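Local coordinates for protein Glp_546_48378_50642 (Giardia intestinalis, PDB 2QVW) that cleaves double-stranded RNA into siRNAs of 21 to 23 base pairs in the RNA interference pathway, as a manganese-binding Dicer ribonuclease, at residues A[214-219]-A[239-244]; A[428-433]-A[535-540]; A[613-618]-A[633-638]. All blocks are in the same frame, centred on the assembly; numbering follows the deposited sequence.

In the fold
The three contacts follow one another in series along the chain, none enclosing or crossing another. Interaction 1 comes first, where the 19 residues between strands 213-219 and 242-244 loop out and return to pair at the edge of a sheet within the PAZ domain. Interaction 2 closes a far longer excursion of 101 residues, a little over half of them helical, joining helix 421-433 to helix 528-542. Interaction 3 brings helix 611-620 against helix 631-642 after 14 residues. Interactions 2 and 3, with centres 34 Å apart, belong to the helical ribonuclease part; interaction 1 lies on the other side of the chain's centre, its centre 71 Å and 84 Å from theirs.

Interaction 1 of 3, residues A[214-219]-A[239-244]; sequences LVAAVR and PKLRFL
L214 and F243 meet where strand 213-219 runs beside strand 242-244: CD1 of L214 lies 3.9 Å from CB of F243, and the two side chains cross at about a right angle. At V215 the backbones make an antiparallel hydrogen-bonded pair with L244. The bond from L244 N to V215 O measures 3.1 Å, whereas the return bond from V215 N to L244 O is weak. A216 and F243 follow as a non-hydrogen-bonded pair, their side chains on the same face of the sheet, with CB of A216 3.8 Å from CE2 of the phenylalanine ring. A217 restores hydrogen bonding. Its N donates to R242 O at 3.2 Å, and its O accepts from R242 N at 3.2 Å with the straightest N-H...O angle of the ladder, 163°. V218 then offers CG2, which stands 3.9 Å from CD1 of L241. Both torsions of the leucine (chi1 -177°) set CD1 beside the backbone of A217, 3.3 Å from A217 O. At R219 the chain bends at chi2 and runs at a slant across the extended R242, NH1 of R219 lying 3.5 Å from NH1 of R242, with guanidinium planes nearly parallel (14°). NH1 of R219 forms a salt bridge with D221, and both arginines have long, weak ion pairs with D222, so nearby carboxylates probably offset the two charges. Strand 242-244 is the outermost on this side of a five-stranded antiparallel sheet in the PAZ domain. The other edge of strand 213-219 is hydrogen-bonded to strand 169-178, whose L174 touches both V218 and L241, while Y195 of helix 195-201 packs against L214 and F243, and Y199 of the same helix against L244.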
# COMPACT_ATOMS: atom_id res chain seq x y z
N LEU A 214 -42.08 10.31 37.38
CA LEU A 214 -40.87 9.67 36.87
C LEU A 214 -40.68 9.78 35.35
O LEU A 214 -41.59 10.18 34.62
CB LEU A 214 -40.85 8.19 37.27
CG LEU A 214 -40.67 7.90 38.77
CD1 LEU A 214 -40.56 6.41 39.01
CD2 LEU A 214 -39.42 8.60 39.27
N VAL A 215 -39.48 9.43 34.91
CA VAL A 215 -39.10 9.47 33.50
C VAL A 215 -38.80 8.05 33.02
O VAL A 215 -38.10 7.30 33.71
CB VAL A 215 -37.83 10.33 33.28
CG1 VAL A 215 -37.52 10.44 31.81
CG2 VAL A 215 -38.03 11.71 33.87
N ALA A 216 -39.31 7.69 31.85
CA ALA A 216 -39.10 6.36 31.29
C ALA A 216 -38.19 6.43 30.07
O ALA A 216 -38.62 6.82 29.00
CB ALA A 216 -40.44 5.75 30.90
N ALA A 217 -36.93 6.05 30.24
CA ALA A 217 -35.96 6.09 29.15
C ALA A 217 -35.06 4.85 29.11
O ALA A 217 -34.96 4.10 30.09
CB ALA A 217 -35.10 7.33 29.28
N VAL A 218 -34.40 4.64 27.98
CA VAL A 218 -33.51 3.49 27.80
C VAL A 218 -32.03 3.88 27.87
O VAL A 218 -31.55 4.73 27.13
CB VAL A 218 -33.76 2.81 26.45
CG1 VAL A 218 -33.00 1.49 26.40
CG2 VAL A 218 -35.24 2.57 26.26
N ARG A 219 -31.30 3.23 28.77
CA ARG A 219 -29.89 3.51 28.93
C ARG A 219 -29.18 3.21 27.62
O ARG A 219 -29.30 2.12 27.07
CB ARG A 219 -29.31 2.64 30.05
CG ARG A 219 -27.88 2.92 30.41
CD ARG A 219 -27.75 3.21 31.89
NE ARG A 219 -26.42 2.91 32.39
CZ ARG A 219 -25.87 1.70 32.34
NH1 ARG A 219 -26.55 0.69 31.81
NH2 ARG A 219 -24.66 1.50 32.84
N PRO A 239 -37.79 -4.18 28.62
CA PRO A 239 -37.42 -4.91 29.84
C PRO A 239 -36.19 -4.24 30.45
O PRO A 239 -35.97 -4.26 31.67
CB PRO A 239 -37.12 -6.30 29.30
CG PRO A 239 -36.42 -5.99 28.03
CD PRO A 239 -37.20 -4.82 27.43
N LYS A 240 -35.40 -3.64 29.57
CA LYS A 240 -34.18 -2.91 29.89
C LYS A 240 -34.59 -1.49 30.28
O LYS A 240 -33.80 -0.74 30.85
CB LYS A 240 -33.27 -2.85 28.67
CG LYS A 240 -32.69 -4.19 28.27
CD LYS A 240 -31.84 -4.10 27.01
CE LYS A 240 -31.32 -5.48 26.59
NZ LYS A 240 -30.47 -5.43 25.36
N LEU A 241 -35.82 -1.13 29.94
CA LEU A 241 -36.36 0.19 30.24
C LEU A 241 -36.21 0.51 31.72
O LEU A 241 -36.42 -0.35 32.58
CB LEU A 241 -37.83 0.25 29.85
CG LEU A 241 -38.54 1.58 30.03
CD1 LEU A 241 -37.79 2.65 29.26
CD2 LEU A 241 -39.98 1.49 29.54
N ARG A 242 -35.85 1.76 32.03
CA ARG A 242 -35.65 2.17 33.41
C ARG A 242 -36.32 3.51 33.73
O ARG A 242 -36.72 4.23 32.81
CB ARG A 242 -34.15 2.24 33.71
CG ARG A 242 -33.47 0.91 33.41
CD ARG A 242 -31.98 0.92 33.69
NE ARG A 242 -31.40 -0.39 33.41
CZ ARG A 242 -30.12 -0.68 33.55
NH1 ARG A 242 -29.27 0.26 33.97
NH2 ARG A 242 -29.68 -1.90 33.27
N PHE A 243 -36.45 3.83 35.01
CA PHE A 243 -37.09 5.08 35.43
C PHE A 243 -36.19 5.93 36.34
O PHE A 243 -35.57 5.40 37.26
CB PHE A 243 -38.41 4.79 36.15
CG PHE A 243 -39.39 3.99 35.33
CD1 PHE A 243 -39.19 2.63 35.10
CD2 PHE A 243 -40.51 4.61 34.78
CE1 PHE A 243 -40.10 1.89 34.35
CE2 PHE A 243 -41.43 3.88 34.03
CZ PHE A 243 -41.22 2.52 33.82
N LEU A 244 -36.15 7.23 36.08
CA LEU A 244 -35.31 8.13 36.86
C LEU A 244 -35.94 9.49 37.14
O LEU A 244 -36.73 9.99 36.35
CB LEU A 244 -33.94 8.32 36.19
CG LEU A 244 -33.88 8.59 34.69
CD1 LEU A 244 -32.53 9.15 34.32
CD2 LEU A 244 -34.14 7.31 33.92

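Interaction 2 of 3, residues A[428-433]-A[535-540]; sequences FLAKTL and LARGLW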
# COMPACT_ATOMS: atom_id res chain seq x y z
N PHE A 428 15.10 -2.15 -4.45
CA PHE A 428 14.81 -3.22 -3.51
C PHE A 428 15.42 -4.51 -4.06
O PHE A 428 16.11 -5.24 -3.36
CB PHE A 428 13.30 -3.39 -3.37
CG PHE A 428 12.89 -4.51 -2.47
CD1 PHE A 428 13.09 -4.41 -1.10
CD2 PHE A 428 12.33 -5.67 -2.98
CE1 PHE A 428 12.73 -5.45 -0.25
CE2 PHE A 428 11.97 -6.71 -2.14
CZ PHE A 428 12.17 -6.60 -0.78
N LEU A 429 15.16 -4.75 -5.34
CA LEU A 429 15.66 -5.92 -6.04
C LEU A 429 17.18 -6.00 -6.05
O LEU A 429 17.75 -6.99 -5.62
CB LEU A 429 15.15 -5.91 -7.48
CG LEU A 429 13.70 -6.38 -7.68
CD1 LEU A 429 13.18 -5.92 -9.03
CD2 LEU A 429 13.65 -7.89 -7.57
N ALA A 430 17.83 -4.97 -6.54
CA ALA A 430 19.28 -5.00 -6.59
C ALA A 430 19.92 -5.38 -5.25
O ALA A 430 20.75 -6.29 -5.18
CB ALA A 430 19.81 -3.65 -7.07
N LYS A 431 19.52 -4.70 -4.18
CA LYS A 431 20.07 -4.97 -2.85
C LYS A 431 19.96 -6.44 -2.48
O LYS A 431 20.95 -7.13 -2.31
CB LYS A 431 19.33 -4.20 -1.75
CG LYS A 431 19.08 -2.72 -1.93
CD LYS A 431 18.26 -2.28 -0.71
CE LYS A 431 17.61 -0.92 -0.84
NZ LYS A 431 16.66 -0.68 0.27
N THR A 432 18.72 -6.87 -2.34
CA THR A 432 18.36 -8.22 -1.93
C THR A 432 18.86 -9.43 -2.72
O THR A 432 19.40 -10.36 -2.12
CB THR A 432 16.83 -8.31 -1.82
OG1 THR A 432 16.22 -7.82 -3.01
CG2 THR A 432 16.33 -7.47 -0.65
N LEU A 433 18.70 -9.44 -4.04
CA LEU A 433 19.13 -10.57 -4.86
C LEU A 433 20.63 -10.83 -4.84
O LEU A 433 21.07 -11.95 -5.04
CB LEU A 433 18.71 -10.38 -6.32
CG LEU A 433 17.24 -10.19 -6.66
CD1 LEU A 433 17.10 -10.20 -8.18
CD2 LEU A 433 16.39 -11.29 -6.05
N LEU A 535 30.16 -5.16 -8.23
CA LEU A 535 30.25 -5.30 -9.67
C LEU A 535 28.91 -5.87 -10.09
O LEU A 535 28.26 -5.35 -11.01
CB LEU A 535 31.37 -6.27 -10.06
CG LEU A 535 32.80 -5.85 -9.76
CD1 LEU A 535 33.71 -6.95 -10.20
CD2 LEU A 535 33.14 -4.56 -10.49
N ALA A 536 28.50 -6.94 -9.41
CA ALA A 536 27.24 -7.61 -9.68
C ALA A 536 26.13 -6.60 -9.82
O ALA A 536 25.48 -6.52 -10.86
CB ALA A 536 26.93 -8.59 -8.56
N ARG A 537 25.90 -5.82 -8.77
CA ARG A 537 24.86 -4.78 -8.78
C ARG A 537 25.02 -3.96 -10.05
O ARG A 537 24.14 -3.95 -10.92
CB ARG A 537 25.01 -3.88 -7.55
CG ARG A 537 24.99 -4.60 -6.21
CD ARG A 537 23.60 -4.66 -5.59
NE ARG A 537 23.59 -5.30 -4.27
CZ ARG A 537 24.33 -4.90 -3.24
NH1 ARG A 537 25.15 -3.87 -3.36
NH2 ARG A 537 24.23 -5.53 -2.08
N GLY A 538 26.16 -3.27 -10.15
CA GLY A 538 26.47 -2.45 -11.30
C GLY A 538 26.25 -3.12 -12.64
O GLY A 538 25.71 -2.51 -13.55
N LEU A 539 26.68 -4.36 -12.78
CA LEU A 539 26.49 -5.07 -14.04
C LEU A 539 25.03 -5.46 -14.22
O LEU A 539 24.55 -5.59 -15.35
CB LEU A 539 27.34 -6.32 -14.09
CG LEU A 539 28.73 -6.13 -14.67
CD1 LEU A 539 29.55 -7.39 -14.47
CD2 LEU A 539 28.60 -5.80 -16.15
N TRP A 540 24.34 -5.67 -13.10
CA TRP A 540 22.93 -6.05 -13.11
C TRP A 540 22.15 -4.94 -13.77
O TRP A 540 21.56 -5.15 -14.84
CB TRP A 540 22.45 -6.29 -11.67
CG TRP A 540 20.97 -6.54 -11.52
CD1 TRP A 540 20.04 -5.66 -11.04
CD2 TRP A 540 20.25 -7.73 -11.87
NE1 TRP A 540 18.79 -6.23 -11.06
CE2 TRP A 540 18.88 -7.50 -11.57
CE3 TRP A 540 20.61 -8.98 -12.41
CZ2 TRP A 540 17.88 -8.47 -11.78
CZ3 TRP A 540 19.62 -9.94 -12.62
CH2 TRP A 540 18.27 -9.68 -12.31
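R537 reaches from helix 528-542 to the C-terminal turn of helix 421-433, and A430 receives it. NE of R537 lies 3.1 Å from A430 O, a weak hydrogen bond with an N-H...O angle of only 123°. Both A430 O and K431 O sit at the edge of the guanidinium, near its plane; NH2 is 3.7 Å from K431 O, too far for a bond, and instead donates to M434 O just beyond the segment. The bend at chi2 (-93°) turns the arginine toward this helix end, carrying CD to 4.2 Å from CB of A430. Beside it W540 extends its indole away from its own backbone N and holds it obliquely to L433, whose CD1 is 4.1 Å from CZ2. The segment axes run 10.0 Å apart at 145°, so the helices are roughly antiparallel and these side chains bridge them.

Further out, F513 of helix 500-516 touches A430, and L356 of helix 330-356 touches W540. T432 OG1 donates to F428 O and is also hydrogen-bonded to Y408 OH; F428 O accepts T432 N as well, from the opposite face of its plane. Y408 lies on helix 404-417, the helix of the probable manganese ligands D406 and E409, and also packs against L429 and L433.

Carbonyls of A430, K431 and M434 thus gather round one guanidinium, though K431 O is not bonded to it, at a helix C-terminus whose dipole would probably favour the positive charge; the bond to M434 O is probably the stronger hold on the group, that to A430 O being weak.

Interaction 3 of 3, residues A[613-618]-A[633-638]; sequences IAAQTV and FLIRLL
With CG1 of I635 anti to the carbonyl carbon and CG2 anti to the backbone N, it is the CG2 methyl that meets A615, at 3.6 Å from its CB. L638 adopts a chi1 of -75°, which sends the isobutyl group along helix 611-620 from A615 to V618. CB of L638 lies 4.0 Å from CB of A615, and CD1 lies 3.9 Å from CB of V618, the two side chains crossing obliquely. A615 therefore fits between I635 and L638, three residues apart on the facing helix.

This is an apolar junction of successive helices in the helical part of the ribonuclease, with segment axes 8.6 Å apart at 126°. Helix 631-642 comes directly before helix 648-669, which supplies the manganese ligand E651. Helix 631-642 also packs, through L637, on L733 and A734 of helix 718-735, which carries the ligands D722 and E725.

Helix 611-620 is covered in turn by helix 701-709, where V702 touches V618 and both V701 and V705 touch A614. Within helix 611-620, T617 OG1 donates to A614 O, a carbonyl that also accepts V618 N.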
# COMPACT_ATOMS: atom_id res chain seq x y z
N ILE A 613 8.86 -2.42 -44.97
CA ILE A 613 7.58 -1.83 -45.34
C ILE A 613 6.57 -2.15 -44.25
O ILE A 613 5.79 -1.29 -43.83
CB ILE A 613 7.07 -2.38 -46.67
CG1 ILE A 613 8.15 -2.26 -47.74
CG2 ILE A 613 5.81 -1.64 -47.09
CD1 ILE A 613 8.67 -0.85 -47.95
N ALA A 614 6.58 -3.40 -43.80
CA ALA A 614 5.68 -3.85 -42.76
C ALA A 614 6.08 -3.11 -41.49
O ALA A 614 5.23 -2.67 -40.72
CB ALA A 614 5.80 -5.34 -42.56
N ALA A 615 7.38 -2.99 -41.29
CA ALA A 615 7.91 -2.29 -40.13
C ALA A 615 7.30 -0.89 -40.10
O ALA A 615 6.77 -0.46 -39.08
CB ALA A 615 9.42 -2.21 -40.22
N GLN A 616 7.38 -0.19 -41.24
CA GLN A 616 6.84 1.16 -41.37
C GLN A 616 5.35 1.22 -41.05
O GLN A 616 4.90 2.04 -40.25
CB GLN A 616 7.02 1.68 -42.80
CG GLN A 616 8.42 2.13 -43.17
CD GLN A 616 8.46 2.74 -44.56
OE1 GLN A 616 7.59 3.53 -44.93
NE2 GLN A 616 9.48 2.38 -45.34
N THR A 617 4.59 0.34 -41.70
CA THR A 617 3.15 0.28 -41.53
C THR A 617 2.72 0.05 -40.09
O THR A 617 1.74 0.63 -39.63
CB THR A 617 2.54 -0.81 -42.43
OG1 THR A 617 3.15 -2.07 -42.13
CG2 THR A 617 2.78 -0.48 -43.90
N VAL A 618 3.45 -0.78 -39.36
CA VAL A 618 3.13 -1.05 -37.97
C VAL A 618 3.32 0.20 -37.13
O VAL A 618 2.58 0.45 -36.19
CB VAL A 618 4.03 -2.17 -37.39
CG1 VAL A 618 3.69 -2.40 -35.92
CG2 VAL A 618 3.84 -3.45 -38.17
N PHE A 633 14.26 4.46 -34.65
CA PHE A 633 14.75 3.35 -33.84
C PHE A 633 13.70 2.27 -33.68
O PHE A 633 14.00 1.07 -33.70
CB PHE A 633 15.19 3.85 -32.47
CG PHE A 633 15.70 2.77 -31.55
CD1 PHE A 633 16.72 1.92 -31.95
CD2 PHE A 633 15.16 2.62 -30.28
CE1 PHE A 633 17.20 0.94 -31.10
CE2 PHE A 633 15.63 1.63 -29.42
CZ PHE A 633 16.66 0.79 -29.83
N LEU A 634 12.45 2.70 -33.53
CA LEU A 634 11.33 1.79 -33.37
C LEU A 634 11.24 0.87 -34.59
O LEU A 634 11.16 -0.36 -34.45
CB LEU A 634 10.03 2.59 -33.22
CG LEU A 634 8.70 1.83 -33.17
CD1 LEU A 634 8.82 0.66 -32.21
CD2 LEU A 634 7.59 2.77 -32.73
N ILE A 635 11.29 1.48 -35.77
CA ILE A 635 11.22 0.75 -37.03
C ILE A 635 12.27 -0.36 -37.07
O ILE A 635 11.99 -1.48 -37.48
CB ILE A 635 11.46 1.69 -38.25
CG1 ILE A 635 10.73 3.03 -38.04
CG2 ILE A 635 10.97 1.01 -39.53
CD1 ILE A 635 9.22 2.91 -37.94
N ARG A 636 13.48 -0.02 -36.66
CA ARG A 636 14.55 -1.00 -36.63
C ARG A 636 14.07 -2.18 -35.80
O ARG A 636 14.03 -3.32 -36.30
CB ARG A 636 15.79 -0.40 -35.99
CG ARG A 636 16.48 0.67 -36.81
CD ARG A 636 17.16 0.10 -38.06
NE ARG A 636 18.01 1.10 -38.71
CZ ARG A 636 18.57 0.96 -39.91
NH1 ARG A 636 18.38 -0.15 -40.61
NH2 ARG A 636 19.32 1.94 -40.41
N LEU A 637 13.71 -1.89 -34.55
CA LEU A 637 13.25 -2.91 -33.61
C LEU A 637 12.04 -3.68 -34.11
O LEU A 637 11.70 -4.71 -33.56
CB LEU A 637 12.94 -2.27 -32.26
CG LEU A 637 14.16 -1.63 -31.58
CD1 LEU A 637 13.76 -1.07 -30.23
CD2 LEU A 637 15.28 -2.66 -31.41
N LEU A 638 11.39 -3.17 -35.15
CA LEU A 638 10.23 -3.85 -35.71
C LEU A 638 10.65 -4.87 -36.77
O LEU A 638 10.15 -5.99 -36.79
CB LEU A 638 9.25 -2.84 -36.30
CG LEU A 638 8.42 -2.04 -35.29
CD1 LEU A 638 7.55 -1.04 -36.02
CD2 LEU A 638 7.56 -2.99 -34.47